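Local coordinates for protein putative leucoanthocyanidin reductase 1 (Vitis vinifera, PDB 3I6I) that probably reduces leucoanthocyanidins to flavan-3-ols in flavonoid biosynthesis, using NADPH bound to a Rossmann-fold domain of the short-chain dehydrogenase type, at residues Y194-T199 / V219-S224. Sequence-based numbering, arbitrary orientation.
Sequences YFVAGT and VHFRPS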
# COMPACT_ATOMS: atom_id res chain seq x y z
N TYR A 194 3.08 12.45 1.69
CA TYR A 194 4.22 11.66 2.12
C TYR A 194 4.56 10.60 1.09
O TYR A 194 3.71 9.85 0.67
CB TYR A 194 3.96 10.97 3.47
CG TYR A 194 3.83 11.92 4.64
CD1 TYR A 194 2.59 12.34 5.09
CD2 TYR A 194 4.96 12.39 5.29
CE1 TYR A 194 2.47 13.22 6.16
CE2 TYR A 194 4.85 13.23 6.37
CZ TYR A 194 3.61 13.65 6.79
OH TYR A 194 3.61 14.51 7.85
N PHE A 195 5.81 10.57 0.69
CA PHE A 195 6.31 9.61 -0.31
C PHE A 195 7.26 8.62 0.34
O PHE A 195 8.17 8.99 1.10
CB PHE A 195 7.03 10.35 -1.45
CG PHE A 195 6.15 11.32 -2.16
CD1 PHE A 195 5.36 10.93 -3.22
CD2 PHE A 195 6.03 12.64 -1.70
CE1 PHE A 195 4.53 11.82 -3.87
CE2 PHE A 195 5.19 13.54 -2.34
CZ PHE A 195 4.43 13.13 -3.44
N VAL A 196 7.02 7.35 0.07
CA VAL A 196 7.74 6.27 0.74
C VAL A 196 8.26 5.29 -0.29
O VAL A 196 7.52 4.82 -1.20
CB VAL A 196 6.79 5.54 1.70
CG1 VAL A 196 7.56 4.46 2.49
CG2 VAL A 196 6.10 6.53 2.64
N ALA A 197 9.54 4.96 -0.18
CA ALA A 197 10.09 3.91 -1.02
C ALA A 197 9.35 2.58 -0.86
O ALA A 197 9.04 2.17 0.24
CB ALA A 197 11.59 3.68 -0.74
N GLY A 198 9.11 1.90 -1.97
CA GLY A 198 8.63 0.52 -1.93
C GLY A 198 9.31 -0.37 -0.90
O GLY A 198 8.65 -1.11 -0.15
N THR A 199 10.63 -0.36 -0.88
CA THR A 199 11.39 -1.20 0.04
C THR A 199 11.10 -0.84 1.49
O THR A 199 11.12 -1.73 2.35
CB THR A 199 12.93 -1.17 -0.24
OG1 THR A 199 13.43 0.17 -0.15
CG2 THR A 199 13.27 -1.72 -1.64
N VAL A 219 -1.53 2.27 11.41
CA VAL A 219 -0.13 2.66 11.35
C VAL A 219 0.09 3.64 10.19
O VAL A 219 -0.07 3.27 8.99
CB VAL A 219 0.80 1.47 11.19
CG1 VAL A 219 2.23 1.94 11.17
CG2 VAL A 219 0.56 0.45 12.34
N HIS A 220 0.46 4.86 10.52
CA HIS A 220 0.59 5.95 9.54
C HIS A 220 2.06 6.15 9.21
O HIS A 220 2.90 6.18 10.11
CB HIS A 220 -0.05 7.23 10.06
CG HIS A 220 -1.48 7.05 10.47
ND1 HIS A 220 -2.52 7.10 9.56
CD2 HIS A 220 -2.04 6.75 11.67
CE1 HIS A 220 -3.66 6.87 10.19
NE2 HIS A 220 -3.41 6.68 11.47
N PHE A 221 2.38 6.29 7.92
CA PHE A 221 3.75 6.52 7.53
C PHE A 221 3.96 8.01 7.26
O PHE A 221 3.59 8.50 6.19
CB PHE A 221 4.17 5.72 6.29
CG PHE A 221 4.36 4.22 6.50
CD1 PHE A 221 3.40 3.45 7.15
CD2 PHE A 221 5.46 3.57 5.92
CE1 PHE A 221 3.59 2.08 7.32
CE2 PHE A 221 5.63 2.17 6.05
CZ PHE A 221 4.68 1.44 6.76
N ARG A 222 4.61 8.71 8.18
CA ARG A 222 4.84 10.14 8.02
C ARG A 222 6.30 10.52 8.17
O ARG A 222 6.66 11.33 9.06
CB ARG A 222 4.00 10.93 9.00
CG ARG A 222 2.53 10.73 8.86
CD ARG A 222 1.77 11.77 9.62
NE ARG A 222 0.36 11.84 9.24
CZ ARG A 222 -0.54 12.67 9.77
NH1 ARG A 222 -0.22 13.45 10.80
NH2 ARG A 222 -1.79 12.70 9.33
N PRO A 223 7.17 9.97 7.28
CA PRO A 223 8.56 10.37 7.32
C PRO A 223 8.73 11.87 6.99
O PRO A 223 8.42 12.33 5.87
CB PRO A 223 9.22 9.46 6.26
CG PRO A 223 8.12 9.22 5.26
CD PRO A 223 6.93 9.02 6.18
N SER A 224 9.19 12.63 7.97
CA SER A 224 9.23 14.08 7.85
C SER A 224 10.09 14.57 6.65
O SER A 224 9.79 15.59 6.06
CB SER A 224 9.69 14.74 9.17
OG SER A 224 11.04 14.37 9.47
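Tyr194 and Arg222 bring the two backbones nearest, their CA atoms 6.1 Å apart, where strand 193-196 passes the chain that leaves strand 217-220; no hydrogen bond joins segments 194-199 and 219-224, and the contact is made by side chains and by backbone atoms lying against the Tyr194 ring. That ring lies flat on Arg222, whose CA forms a CH-pi contact 3.7 Å from the ring centroid and 20° off its normal. With the arginine chain extended from CG to NE, its methylenes run on beneath the phenol: Arg222 CB is 3.5 Å from Tyr194 CZ, and Arg222 CD 3.7 Å from Tyr194 OH. The guanidinium, its plane 13° from that of the ring, lies beyond it and reaches Phe285, through a cation-pi contact and a hydrogen bond from NH2 to the carbonyl oxygen. At the ring edge, Pro223 O sits in plane, 3.5 Å from Tyr194 CD2. Deeper in, Val196 splits its two methyls: CG1, anti to the backbone N (chi1 -176°), meets Phe221 CD2 at 4.1 Å, while CG2 faces Pro223 CG at 4.3 Å. Nearby, Phe221 O accepts a hydrogen bond from ND2 of Asn160, an NADP(+)-binding residue, which ties this junction to the edge of the cofactor site. Replacing Tyr194 by alanine is likely to leave the aliphatic part of Arg222 without its aromatic cover and to open a gap beside Pro223. The contact illustrates how an arginine can serve two environments, its methylenes packing under one aromatic ring while its guanidinium takes a backbone carbonyl and a second ring farther on.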